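Local coordinates for ABC transporter ATP-binding protein (Sulfolobus tokodaii, PDB 2PJZ) that probably binds and hydrolyses ATP as the nucleotide-binding subunit of an ABC transporter, putatively one for cobalt, at residues N39-T44 with Y197-N202; I9-K14 with F19-I24; L112-L117 with R164-R169. One frame throughout, in Å; residues are numbered along the deposited sequence. Where two conformers were deposited one is given.

Contact 1: residues N39-T44 with Y197-N202; sequences NGSGKT and YFLVGN. With SO4 (sulfate ion), chain C.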
ATOM      1  N   ASN A  39       0.093  -5.032  11.311  1.00 20.37           N
ATOM      2  CA  ASN A  39      -0.332  -3.772  11.851  1.00 20.95           C
ATOM      3  C   ASN A  39       0.801  -3.299  12.759  1.00 19.49           C
ATOM      4  O   ASN A  39       1.458  -4.107  13.431  1.00 19.22           O
ATOM      5  CB  ASN A  39      -1.691  -3.885  12.578  1.00 22.10           C
ATOM      6  CG  ASN A  39      -2.881  -3.701  11.627  1.00 28.08           C
ATOM      7  OD1 ASN A  39      -2.761  -3.054  10.576  1.00 33.30           O
ATOM      8  ND2 ASN A  39      -4.035  -4.263  11.997  1.00 32.72           N
ATOM      9  N   GLY A  40       1.110  -2.014  12.683  1.00 17.75           N
ATOM     10  CA  GLY A  40       2.166  -1.450  13.527  1.00 17.55           C
ATOM     11  C   GLY A  40       3.578  -1.475  12.978  1.00 16.41           C
ATOM     12  O   GLY A  40       4.501  -0.952  13.608  1.00 17.29           O
ATOM     13  N   SER A  41       3.778  -2.053  11.795  1.00 13.52           N
ATOM     14  CA  SER A  41       5.125  -2.225  11.283  1.00 12.75           C
ATOM     15  C   SER A  41       5.703  -0.913  10.667  1.00 11.58           C
ATOM     16  O   SER A  41       6.894  -0.823  10.430  1.00 11.86           O
ATOM     17  CB  SER A  41       5.184  -3.353  10.245  1.00 11.93           C
ATOM     18  OG  SER A  41       4.274  -3.088   9.190  1.00 16.43           O
ATOM     19  N   GLY A  42       4.853   0.069  10.409  1.00 11.34           N
ATOM     20  CA  GLY A  42       5.298   1.319   9.812  1.00 11.08           C
ATOM     21  C   GLY A  42       4.919   1.483   8.337  1.00 13.12           C
ATOM     22  O   GLY A  42       5.361   2.455   7.712  1.00 12.14           O
ATOM     23  N   LYS A  43       4.088   0.567   7.790  1.00 12.19           N
ATOM     24  CA  LYS A  43       3.737   0.598   6.349  1.00 14.17           C
ATOM     25  C   LYS A  43       3.089   1.919   5.956  1.00 13.97           C
ATOM     26  O   LYS A  43       3.497   2.533   4.969  1.00 14.21           O
ATOM     27  CB  LYS A  43       2.777  -0.555   5.950  1.00 14.65           C
ATOM     28  CG  LYS A  43       3.212  -1.918   6.317  1.00 15.17           C
ATOM     29  CD  LYS A  43       2.174  -2.986   5.861  1.00 15.06           C
ATOM     30  CE  LYS A  43       0.737  -2.652   6.252  1.00 19.20           C
ATOM     31  NZ  LYS A  43       0.517  -2.782   7.723  1.00 23.50           N
ATOM     32  N   THR A  44       2.094   2.359   6.729  1.00 13.38           N
ATOM     33  CA  THR A  44       1.334   3.535   6.411  1.00 14.27           C
ATOM     34  C   THR A  44       2.226   4.779   6.560  1.00 13.68           C
ATOM     35  O   THR A  44       2.151   5.698   5.744  1.00 12.39           O
ATOM     36  CB  THR A  44       0.059   3.675   7.285  1.00 14.93           C
ATOM     37  OG1 THR A  44      -0.810   2.582   7.018  1.00 17.03           O
ATOM     38  CG2 THR A  44      -0.683   5.002   6.991  1.00 17.31           C
ATOM     39  N   TYR A 197       6.903  -7.290  -1.157  1.00 11.37           N
ATOM     40  CA  TYR A 197       7.946  -7.161  -0.163  1.00 11.09           C
ATOM     41  C   TYR A 197       7.290  -7.316   1.212  1.00 11.14           C
ATOM     42  O   TYR A 197       6.128  -7.009   1.370  1.00 11.71           O
ATOM     43  CB  TYR A 197       8.551  -5.761  -0.224  1.00 11.63           C
ATOM     44  CG  TYR A 197       9.324  -5.505  -1.490  1.00 11.04           C
ATOM     45  CD1 TYR A 197      10.709  -5.607  -1.491  1.00 14.02           C
ATOM     46  CD2 TYR A 197       8.666  -5.171  -2.675  1.00 13.03           C
ATOM     47  CE1 TYR A 197      11.461  -5.379  -2.656  1.00 15.63           C
ATOM     48  CE2 TYR A 197       9.396  -4.939  -3.861  1.00 13.75           C
ATOM     49  CZ  TYR A 197      10.801  -5.045  -3.818  1.00 16.18           C
ATOM     50  OH  TYR A 197      11.563  -4.850  -4.946  1.00 15.75           O
ATOM     51  N   PHE A 198       8.042  -7.838   2.168  1.00 12.01           N
ATOM     52  CA  PHE A 198       7.624  -7.880   3.569  1.00 12.48           C
ATOM     53  C   PHE A 198       8.319  -6.762   4.354  1.00 13.28           C
ATOM     54  O   PHE A 198       9.521  -6.595   4.243  1.00 14.27           O
ATOM     55  CB  PHE A 198       8.066  -9.211   4.190  1.00 12.62           C
ATOM     56  CG  PHE A 198       7.271 -10.376   3.695  1.00 13.51           C
ATOM     57  CD1 PHE A 198       6.107 -10.779   4.376  1.00 13.83           C
ATOM     58  CD2 PHE A 198       7.669 -11.058   2.545  1.00 14.77           C
ATOM     59  CE1 PHE A 198       5.353 -11.872   3.926  1.00 18.05           C
ATOM     60  CE2 PHE A 198       6.928 -12.164   2.096  1.00 17.38           C
ATOM     61  CZ  PHE A 198       5.769 -12.564   2.779  1.00 15.29           C
ATOM     62  N   LEU A 199       7.560  -6.020   5.148  1.00 13.06           N
ATOM     63  CA  LEU A 199       8.181  -5.106   6.123  1.00 14.05           C
ATOM     64  C   LEU A 199       8.234  -5.897   7.433  1.00 15.13           C
ATOM     65  O   LEU A 199       7.234  -5.942   8.153  1.00 15.84           O
ATOM     66  CB  LEU A 199       7.347  -3.823   6.264  1.00 12.97           C
ATOM     67  CG  LEU A 199       7.921  -2.647   7.077  1.00 13.45           C
ATOM     68  CD1 LEU A 199       9.306  -2.190   6.582  1.00 13.97           C
ATOM     69  CD2 LEU A 199       6.949  -1.527   7.024  1.00 12.47           C
ATOM     70  N   VAL A 200       9.393  -6.503   7.702  1.00 17.90           N
ATOM     71  CA  VAL A 200       9.695  -7.271   8.949  1.00 21.40           C
ATOM     72  C   VAL A 200      11.188  -7.266   9.221  1.00 21.27           C
ATOM     73  O   VAL A 200      11.978  -7.025   8.334  1.00 23.23           O
ATOM     74  CB  VAL A 200       9.251  -8.777   8.875  1.00 22.15           C
ATOM     75  CG1 VAL A 200       7.751  -8.899   9.012  1.00 25.93           C
ATOM     76  CG2 VAL A 200       9.746  -9.431   7.590  1.00 22.23           C
ATOM     77  N   GLY A 201      11.600  -7.557  10.451  1.00 24.51           N
ATOM     78  CA  GLY A 201      13.029  -7.572  10.775  1.00 26.07           C
ATOM     79  C   GLY A 201      13.593  -6.184  10.634  1.00 28.05           C
ATOM     80  O   GLY A 201      14.746  -5.991  10.207  1.00 29.16           O
ATOM     81  N   ASN A 202      12.741  -5.199  10.921  1.00 28.62           N
ATOM     82  CA  ASN A 202      13.123  -3.804  10.812  1.00 29.07           C
ATOM     83  C   ASN A 202      13.707  -3.530   9.407  1.00 28.87           C
ATOM     84  O   ASN A 202      14.601  -2.711   9.219  1.00 30.36           O
ATOM     85  CB  ASN A 202      14.051  -3.435  12.028  1.00 29.08           C
ATOM     86  CG  ASN A 202      13.399  -3.762  13.455  1.00 29.43           C
ATOM     87  OD1 ASN A 202      14.024  -4.369  14.323  1.00 30.85           O
ATOM     88  ND2 ASN A 202      12.174  -3.352  13.661  1.00 27.63           N
TER
HETATM   89  S   SO4 C 502       1.167  -0.053   9.827  1.00 23.51           S
HETATM   90  O1  SO4 C 502       1.947   0.808  10.756  1.00 21.96           O
HETATM   91  O2  SO4 C 502       0.584   0.811   8.787  1.00 23.25           O
HETATM   92  O3  SO4 C 502       1.989  -1.056   9.171  1.00 18.08           O
HETATM   93  O4  SO4 C 502       0.048  -0.660  10.511  1.00 24.47           O
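S41 and L199 make the closest backbone approach between the loop 39-44 and the end of strand 195-200, with CA atoms 6.7 Å apart. L199 carries its side of the contact mainly through one methyl, CD2. Its CG stands anti to the backbone N (chi1 -171°), and CD2 reaches the turn where the loop enters helix 43-50. L199 CD2 lies 3.5 Å from S41 O and 3.6 Å from K43 N. K43 CG meets L199 CD2 at 3.8 Å. The loop has the sequence and shape of a Walker A P-loop, and a sulfate, probably from the crystallisation liquor, sits in it much as the beta-phosphate of a nucleotide does in this family. G42 is the N-cap, and the amides of G42, K43 and T44 point at the sulfate from the N-terminal end of the helix. K43 N donates to sulfate O3. The K43 chain bends at chi3 and chi4 and folds back, bringing NZ 2.7 Å from the same O3. NZ also bonds to G37 O. With an alanine here, sulfate O3 would keep its backbone amides but lose the ammonium, and a gap is likely to open beside L199 CD2. G40 N holds sulfate O4 at 2.8 Å, and T44 N holds O2 at 3.0 Å. T44 OG1 lies beside O2 as well, and is also hydrogen-bonded to D153 OD1.

Contact 2: residues I9-K14 with F19-I24; sequences ITLSGK and FSLENI. With SO4 (sulfate ion), chain F; SO4 (sulfate ion), chain D.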
ATOM      1  N   ILE A   9      12.360   6.533   9.521  1.00  8.42           N
ATOM      2  CA  ILE A   9      11.234   7.291  10.037  0.50  8.66           C
ATOM      3  C   ILE A   9      10.930   6.836  11.445  1.00  8.66           C
ATOM      4  O   ILE A   9      10.992   5.647  11.739  1.00  9.84           O
ATOM      5  CB  ILE A   9       9.941   7.147   9.189  0.50  8.67           C
ATOM      6  CG1 ILE A   9      10.241   6.966   7.691  0.50  9.02           C
ATOM      7  CG2 ILE A   9       9.034   8.347   9.460  0.50  7.37           C
ATOM      8  CD1 ILE A   9       9.041   6.642   6.841  0.50  8.78           C
ATOM      9  N   THR A  10      10.625   7.788  12.318  1.00  8.55           N
ATOM     10  CA  THR A  10      10.285   7.443  13.709  1.00  8.06           C
ATOM     11  C   THR A  10       8.859   6.966  13.789  1.00  9.16           C
ATOM     12  O   THR A  10       7.931   7.651  13.315  1.00  8.61           O
ATOM     13  CB  THR A  10      10.486   8.637  14.615  1.00  8.96           C
ATOM     14  OG1 THR A  10      11.880   8.979  14.603  1.00  8.80           O
ATOM     15  CG2 THR A  10      10.017   8.349  16.064  1.00  7.42           C
ATOM     16  N   LEU A  11       8.672   5.791  14.378  1.00  7.07           N
ATOM     17  CA  LEU A  11       7.316   5.260  14.525  1.00  8.21           C
ATOM     18  C   LEU A  11       6.714   5.568  15.864  1.00  8.89           C
ATOM     19  O   LEU A  11       5.493   5.705  15.965  1.00 10.12           O
ATOM     20  CB  LEU A  11       7.325   3.725  14.328  1.00  8.34           C
ATOM     21  CG  LEU A  11       7.848   3.216  12.981  1.00  7.68           C
ATOM     22  CD1 LEU A  11       7.651   1.677  12.863  1.00 10.87           C
ATOM     23  CD2 LEU A  11       7.102   3.959  11.829  1.00 10.22           C
ATOM     24  N   SER A  12       7.526   5.572  16.912  1.00  9.94           N
ATOM     25  CA  SER A  12       7.007   5.942  18.220  1.00 11.47           C
ATOM     26  C   SER A  12       8.054   6.544  19.134  1.00 10.53           C
ATOM     27  O   SER A  12       9.245   6.281  18.983  1.00  9.70           O
ATOM     28  CB  SER A  12       6.311   4.753  18.898  1.00 13.50           C
ATOM     29  OG  SER A  12       7.103   3.615  18.854  1.00 18.23           O
ATOM     30  N   GLY A  13       7.598   7.285  20.149  1.00  9.74           N
ATOM     31  CA  GLY A  13       8.544   7.786  21.133  1.00  9.90           C
ATOM     32  C   GLY A  13       9.238   9.051  20.647  1.00  9.95           C
ATOM     33  O   GLY A  13       8.764   9.718  19.704  1.00  9.92           O
ATOM     34  N   LYS A  14      10.332   9.427  21.301  1.00  9.56           N
ATOM     35  CA  LYS A  14      11.054  10.663  20.880  1.00  9.47           C
ATOM     36  C   LYS A  14      12.507  10.573  21.291  1.00 10.31           C
ATOM     37  O   LYS A  14      12.841   9.880  22.264  1.00 10.51           O
ATOM     38  CB  LYS A  14      10.414  11.900  21.553  1.00  8.87           C
ATOM     39  CG  LYS A  14      10.702  12.001  23.054  1.00  9.20           C
ATOM     40  CD  LYS A  14      10.006  13.242  23.701  1.00 10.51           C
ATOM     41  CE  LYS A  14      10.494  13.440  25.157  1.00 14.02           C
ATOM     42  NZ  LYS A  14      10.246  12.252  25.960  1.00 15.36           N
ATOM     43  N   PHE A  19      11.362   4.403  18.735  1.00 13.55           N
ATOM     44  CA  PHE A  19      11.466   3.249  17.862  1.00 13.89           C
ATOM     45  C   PHE A  19      11.295   3.737  16.425  1.00 12.50           C
ATOM     46  O   PHE A  19      10.348   4.464  16.149  1.00 11.04           O
ATOM     47  CB  PHE A  19      10.376   2.225  18.126  1.00 15.37           C
ATOM     48  CG  PHE A  19      10.527   1.040  17.268  1.00 19.27           C
ATOM     49  CD1 PHE A  19      11.548   0.128  17.519  1.00 22.98           C
ATOM     50  CD2 PHE A  19       9.736   0.886  16.137  1.00 21.06           C
ATOM     51  CE1 PHE A  19      11.739  -0.963  16.662  1.00 26.91           C
ATOM     52  CE2 PHE A  19       9.914  -0.200  15.291  1.00 21.37           C
ATOM     53  CZ  PHE A  19      10.913  -1.114  15.545  1.00 22.72           C
ATOM     54  N   SER A  20      12.190   3.309  15.532  1.00 12.17           N
ATOM     55  CA  SER A  20      12.140   3.798  14.156  0.50 12.24           C
ATOM     56  C   SER A  20      12.404   2.686  13.147  1.00 12.78           C
ATOM     57  O   SER A  20      12.918   1.632  13.493  1.00 14.15           O
ATOM     58  CB  SER A  20      13.151   4.931  13.951  0.50 12.97           C
ATOM     59  OG  SER A  20      14.439   4.533  14.370  0.50 11.25           O
ATOM     60  N   LEU A  21      12.006   2.936  11.906  1.00 11.89           N
ATOM     61  CA  LEU A  21      12.473   2.192  10.747  1.00 12.00           C
ATOM     62  C   LEU A  21      13.771   2.869  10.327  1.00 11.55           C
ATOM     63  O   LEU A  21      13.873   4.113  10.342  1.00 10.79           O
ATOM     64  CB  LEU A  21      11.473   2.331   9.602  1.00 13.44           C
ATOM     65  CG  LEU A  21      10.104   1.693   9.793  1.00 15.65           C
ATOM     66  CD1 LEU A  21       9.206   1.951   8.601  1.00 16.64           C
ATOM     67  CD2 LEU A  21      10.335   0.209   9.926  1.00 21.03           C
ATOM     68  N   GLU A  22      14.786   2.084   9.993  1.00 10.37           N
ATOM     69  CA  GLU A  22      16.022   2.684   9.496  1.00 11.45           C
ATOM     70  C   GLU A  22      16.486   1.923   8.262  1.00 11.43           C
ATOM     71  O   GLU A  22      16.091   0.761   8.063  1.00  9.28           O
ATOM     72  CB  GLU A  22      17.140   2.658  10.557  1.00 12.89           C
ATOM     73  CG  GLU A  22      16.786   3.362  11.858  1.00 16.80           C
ATOM     74  CD  GLU A  22      16.775   4.882  11.755  1.00 22.06           C
ATOM     75  OE1 GLU A  22      17.322   5.450  10.779  1.00 25.61           O
ATOM     76  OE2 GLU A  22      16.229   5.508  12.683  1.00 23.49           O
ATOM     77  N   ASN A  23      17.312   2.578   7.455  1.00 11.05           N
ATOM     78  CA  ASN A  23      17.976   1.939   6.314  1.00 13.20           C
ATOM     79  C   ASN A  23      16.975   1.265   5.357  1.00 11.82           C
ATOM     80  O   ASN A  23      17.174   0.123   4.886  1.00 12.21           O
ATOM     81  CB  ASN A  23      19.025   0.924   6.823  1.00 13.78           C
ATOM     82  CG  ASN A  23      19.921   1.504   7.904  1.00 16.98           C
ATOM     83  OD1 ASN A  23      19.973   0.972   9.034  1.00 21.51           O
ATOM     84  ND2 ASN A  23      20.605   2.591   7.594  1.00 18.06           N
ATOM     85  N   ILE A  24      15.874   1.957   5.082  1.00 10.07           N
ATOM     86  CA  ILE A  24      14.865   1.406   4.186  1.00 10.16           C
ATOM     87  C   ILE A  24      15.275   1.755   2.775  1.00 11.30           C
ATOM     88  O   ILE A  24      15.402   2.944   2.437  1.00 11.29           O
ATOM     89  CB  ILE A  24      13.436   1.916   4.478  1.00 10.11           C
ATOM     90  CG1 ILE A  24      13.021   1.564   5.925  1.00  7.80           C
ATOM     91  CG2 ILE A  24      12.391   1.385   3.403  1.00 10.33           C
ATOM     92  CD1 ILE A  24      13.012   0.030   6.294  1.00 11.00           C
TER
HETATM   93  S   SO4 F 505      15.226   9.183  11.731  1.00 35.21           S
HETATM   94  O1  SO4 F 505      14.662   8.249  12.805  1.00 27.39           O
HETATM   95  O2  SO4 F 505      15.899  10.496  12.138  1.00 24.06           O
HETATM   96  O3  SO4 F 505      16.240   8.446  10.953  1.00 18.23           O
HETATM   97  O4  SO4 F 505      14.095   9.478  10.829  1.00 32.19           O
HETATM   98  S   SO4 D 503      10.574  14.832  28.978  1.00 56.04           S
HETATM   99  O1  SO4 D 503      10.483  14.810  30.442  1.00 55.55           O
HETATM  100  O2  SO4 D 503       9.312  15.329  28.409  1.00 52.27           O
HETATM  101  O3  SO4 D 503      11.697  15.688  28.592  1.00 54.15           O
HETATM  102  O4  SO4 D 503      10.814  13.456  28.519  1.00 53.37           O
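F19 pairs with S12 and L11 at the start of segment 19-24. F19 N donates to S12 O at 2.8 Å. F19 O accepts twice, from L11 N at 2.8 Å and from S12 N at 3.1 Å, both in the carbonyl plane. Two residues facing one make this a classic beta bulge. The F19 ring is met at its edge by L11 CD1, 3.8 Å from CE2. F19 CG is trans to its own N (chi1 -178°), which lays the ring alongside the leucine. F19 CB rests against S12 OG. S20 faces T10 in a non-hydrogen-bonded pair, and its CB lies 3.2 Å from I9 O. In one of its two conformers, S20 OG donates to E22 OE2 at 2.6 Å. L21 and I9 form a hydrogen-bonded pair. L21 N gives to I9 O at 2.9 Å, while I9 N returns a bond to L21 O, tilted 27° from the carbonyl plane. L21 CG touches L11 CD1 at 3.9 Å. The segments belong to the antiparallel hairpin of strands 2-11 and 17-28, with 17-28 outermost in its sheet. I9 and L11 lean on helix 43-50, I9 against T45, L46 and A49, and L11 against T45.

Contact 3: residues L112-L117 with R164-R169; sequences LKALKL and RHVISR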
ATOM      1  N   LEU A 112     -17.868   5.018  -8.847  1.00 22.13           N
ATOM      2  CA  LEU A 112     -18.875   5.037  -7.764  1.00 23.67           C
ATOM      3  C   LEU A 112     -20.071   4.140  -8.135  1.00 24.75           C
ATOM      4  O   LEU A 112     -20.523   3.316  -7.335  1.00 25.05           O
ATOM      5  CB  LEU A 112     -19.351   6.458  -7.476  1.00 23.76           C
ATOM      6  CG  LEU A 112     -18.495   7.464  -6.732  1.00 25.02           C
ATOM      7  CD1 LEU A 112     -19.362   8.640  -6.313  1.00 27.53           C
ATOM      8  CD2 LEU A 112     -17.842   6.820  -5.517  1.00 27.82           C
ATOM      9  N   LYS A 113     -20.538   4.276  -9.373  1.00 25.72           N
ATOM     10  CA  LYS A 113     -21.639   3.455  -9.888  1.00 26.71           C
ATOM     11  C   LYS A 113     -21.321   1.943  -9.908  1.00 27.04           C
ATOM     12  O   LYS A 113     -22.129   1.136  -9.431  1.00 26.95           O
ATOM     13  CB  LYS A 113     -22.093   3.961 -11.264  1.00 27.08           C
ATOM     14  CG  LYS A 113     -23.265   3.152 -11.840  1.00 28.56           C
ATOM     15  CD  LYS A 113     -23.537   3.525 -13.272  1.00 31.91           C
ATOM     16  CE  LYS A 113     -24.598   2.582 -13.862  1.00 36.16           C
ATOM     17  NZ  LYS A 113     -24.975   3.003 -15.245  1.00 37.80           N
ATOM     18  N   ALA A 114     -20.144   1.560 -10.416  1.00 26.54           N
ATOM     19  CA  ALA A 114     -19.690   0.176 -10.327  1.00 26.99           C
ATOM     20  C   ALA A 114     -19.636  -0.353  -8.896  1.00 27.49           C
ATOM     21  O   ALA A 114     -19.902  -1.535  -8.654  1.00 28.02           O
ATOM     22  CB  ALA A 114     -18.336  -0.012 -11.039  1.00 27.16           C
ATOM     23  N   LEU A 115     -19.330   0.526  -7.941  1.00 28.50           N
ATOM     24  CA  LEU A 115     -19.217   0.169  -6.512  1.00 29.44           C
ATOM     25  C   LEU A 115     -20.574   0.172  -5.791  1.00 31.45           C
ATOM     26  O   LEU A 115     -20.644  -0.064  -4.569  1.00 30.99           O
ATOM     27  CB  LEU A 115     -18.253   1.131  -5.786  1.00 28.72           C
ATOM     28  CG  LEU A 115     -16.743   0.973  -6.080  1.00 26.25           C
ATOM     29  CD1 LEU A 115     -15.948   2.223  -5.648  1.00 24.62           C
ATOM     30  CD2 LEU A 115     -16.183  -0.319  -5.449  1.00 24.32           C
ATOM     31  N   LYS A 116     -21.635   0.460  -6.550  1.00 33.31           N
ATOM     32  CA  LYS A 116     -22.991   0.599  -6.003  1.00 35.43           C
ATOM     33  C   LYS A 116     -22.978   1.481  -4.754  1.00 36.51           C
ATOM     34  O   LYS A 116     -23.496   1.106  -3.695  1.00 36.79           O
ATOM     35  CB  LYS A 116     -23.604  -0.779  -5.730  1.00 35.65           C
ATOM     36  CG  LYS A 116     -23.683  -1.649  -6.969  1.00 35.55           C
ATOM     37  CD  LYS A 116     -24.011  -3.103  -6.619  1.00 39.74           C
ATOM     38  CE  LYS A 116     -23.993  -3.993  -7.861  1.00 42.11           C
ATOM     39  NZ  LYS A 116     -24.609  -3.305  -9.044  1.00 44.21           N
ATOM     40  N   LEU A 117     -22.311   2.626  -4.887  1.00 37.95           N
ATOM     41  CA  LEU A 117     -22.352   3.706  -3.917  1.00 39.40           C
ATOM     42  C   LEU A 117     -23.179   4.772  -4.617  1.00 40.99           C
ATOM     43  O   LEU A 117     -22.858   5.179  -5.745  1.00 40.74           O
ATOM     44  CB  LEU A 117     -20.951   4.265  -3.619  1.00 39.24           C
ATOM     45  CG  LEU A 117     -19.862   3.396  -2.987  1.00 38.91           C
ATOM     46  CD1 LEU A 117     -18.534   4.153  -2.916  1.00 37.90           C
ATOM     47  CD2 LEU A 117     -20.264   2.933  -1.603  1.00 39.44           C
ATOM     48  N   ARG A 164     -14.629  -5.219  -2.853  1.00 25.48           N
ATOM     49  CA  ARG A 164     -13.195  -5.490  -2.956  1.00 25.11           C
ATOM     50  C   ARG A 164     -12.801  -5.904  -4.370  1.00 25.24           C
ATOM     51  O   ARG A 164     -11.759  -5.479  -4.900  1.00 24.27           O
ATOM     52  CB  ARG A 164     -12.764  -6.566  -1.977  1.00 25.27           C
ATOM     53  CG  ARG A 164     -12.610  -6.090  -0.545  1.00 23.66           C
ATOM     54  CD  ARG A 164     -12.322  -7.263   0.350  1.00 23.62           C
ATOM     55  NE  ARG A 164     -11.751  -6.822   1.618  1.00 24.34           N
ATOM     56  CZ  ARG A 164     -11.070  -7.598   2.457  1.00 26.29           C
ATOM     57  NH1 ARG A 164     -10.882  -8.887   2.191  1.00 28.51           N
ATOM     58  NH2 ARG A 164     -10.587  -7.085   3.576  1.00 27.00           N
ATOM     59  N   HIS A 165     -13.633  -6.753  -4.970  1.00 24.32           N
ATOM     60  CA  HIS A 165     -13.430  -7.197  -6.335  1.00 23.71           C
ATOM     61  C   HIS A 165     -13.590  -6.097  -7.357  1.00 23.12           C
ATOM     62  O   HIS A 165     -12.821  -6.032  -8.324  1.00 24.24           O
ATOM     63  CB  HIS A 165     -14.353  -8.382  -6.634  1.00 23.46           C
ATOM     64  CG  HIS A 165     -13.785  -9.677  -6.157  1.00 24.05           C
ATOM     65  ND1 HIS A 165     -13.751 -10.019  -4.821  1.00 21.76           N
ATOM     66  CD2 HIS A 165     -13.137 -10.663  -6.819  1.00 21.75           C
ATOM     67  CE1 HIS A 165     -13.153 -11.188  -4.687  1.00 21.68           C
ATOM     68  NE2 HIS A 165     -12.755 -11.592  -5.881  1.00 24.02           N
ATOM     69  N   VAL A 166     -14.572  -5.231  -7.148  1.00 21.91           N
ATOM     70  CA  VAL A 166     -14.780  -4.077  -8.020  1.00 21.38           C
ATOM     71  C   VAL A 166     -13.579  -3.102  -7.954  1.00 21.14           C
ATOM     72  O   VAL A 166     -13.017  -2.725  -8.995  1.00 21.09           O
ATOM     73  CB  VAL A 166     -16.123  -3.368  -7.722  1.00 20.97           C
ATOM     74  CG1 VAL A 166     -16.236  -2.081  -8.520  1.00 21.18           C
ATOM     75  CG2 VAL A 166     -17.298  -4.299  -8.100  1.00 21.87           C
ATOM     76  N   ILE A 167     -13.162  -2.741  -6.742  1.00 20.41           N
ATOM     77  CA  ILE A 167     -12.055  -1.786  -6.596  1.00 20.23           C
ATOM     78  C   ILE A 167     -10.719  -2.387  -7.076  1.00 19.72           C
ATOM     79  O   ILE A 167      -9.883  -1.679  -7.602  1.00 19.29           O
ATOM     80  CB  ILE A 167     -11.972  -1.195  -5.153  1.00 20.15           C
ATOM     81  CG1 ILE A 167     -11.189   0.132  -5.139  1.00 20.49           C
ATOM     82  CG2 ILE A 167     -11.366  -2.204  -4.175  1.00 19.41           C
ATOM     83  CD1 ILE A 167     -11.827   1.243  -5.912  1.00 20.72           C
ATOM     84  N   SER A 168     -10.548  -3.698  -6.922  1.00 19.97           N
ATOM     85  CA  SER A 168      -9.344  -4.387  -7.379  0.50 20.27           C
ATOM     86  C   SER A 168      -9.215  -4.289  -8.894  1.00 20.32           C
ATOM     87  O   SER A 168      -8.121  -4.121  -9.409  1.00 20.13           O
ATOM     88  CB  SER A 168      -9.347  -5.851  -6.946  0.50 19.94           C
ATOM     89  OG  SER A 168      -8.132  -6.491  -7.284  0.50 20.27           O
ATOM     90  N   ARG A 169     -10.340  -4.397  -9.594  1.00 20.41           N
ATOM     91  CA  ARG A 169     -10.361  -4.258 -11.047  1.00 21.55           C
ATOM     92  C   ARG A 169      -9.844  -2.866 -11.435  1.00 20.27           C
ATOM     93  O   ARG A 169      -9.037  -2.734 -12.351  1.00 19.41           O
ATOM     94  CB  ARG A 169     -11.764  -4.596 -11.636  1.00 22.37           C
ATOM     95  CG  ARG A 169     -12.032  -6.155 -11.595  1.00 24.40           C
ATOM     96  CD  ARG A 169     -13.514  -6.720 -11.798  1.00 25.91           C
ATOM     97  NE  ARG A 169     -13.522  -8.175 -11.471  1.00 30.99           N
ATOM     98  CZ  ARG A 169     -14.355  -8.802 -10.616  1.00 34.91           C
ATOM     99  NH1 ARG A 169     -15.347  -8.140 -10.021  1.00 36.94           N
ATOM    100  NH2 ARG A 169     -14.216 -10.115 -10.375  1.00 33.52           N
TER
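V166 sets its CG1 methyl against L115 CD2, 3.5 Å away, and against the last residue of the neighbouring helix, A114. Chi1 of 173° swings V166 CG1 opposite the backbone N, 3.9 Å from A114 CB and 3.7 Å from A114 O. The other V166 methyl, CG2, also borders A114 O, at 3.8 Å. L115 comes in across V166: its CD2 meets both CB and CG1 of the valine, while its CD1 turns to I167 CD1 at 4.2 Å. The CA atoms of L115 and V166 are 6.3 Å apart, the nearest pair between the two segments. Helix 105-114 ends here in a Schellman motif. K116 has positive phi, and L117 N bonds back to L112 O at 3.1 Å. A114 and L115, at the end of the helix and just past it, meet 164-169, while K116 and L117 touch R163 of helix 161-173. L115 and I167 also share L136 of helix 131-144, which places the contact at a junction of three helices. Y170 adds a further neighbour on the A114 side. R164 points away from the contact and forms salt bridges with E184 and D186. What joins the two segments is aliphatic: methyl groups of one alanine, one leucine, one valine and one isoleucine. The fit probably rests on close apolar packing, buried on the L115 and I167 side, rather than on directional bonds.

Contacts 1 and 2 adjoin, their centres 11 Å apart. L11 CD1 and L21 CD2 of the hairpin each come 3.6 Å from S41 O, and L11 CD2 lies 3.8 Å from G42 CA. The hairpin thus packs against the back of the P-loop that holds the sulfate. F19 CZ also meets N202 ND2, at 3.2 Å, at the far end of segment 197-202. Contact 3 stands apart. Its centre is 28 Å from that of contact 1 and 35 Å from that of contact 2, and it lies on the other side of the chain's centre. Its nearest atoms stay about 11 Å from contact 1. It is helix packing remote from the probable nucleotide site.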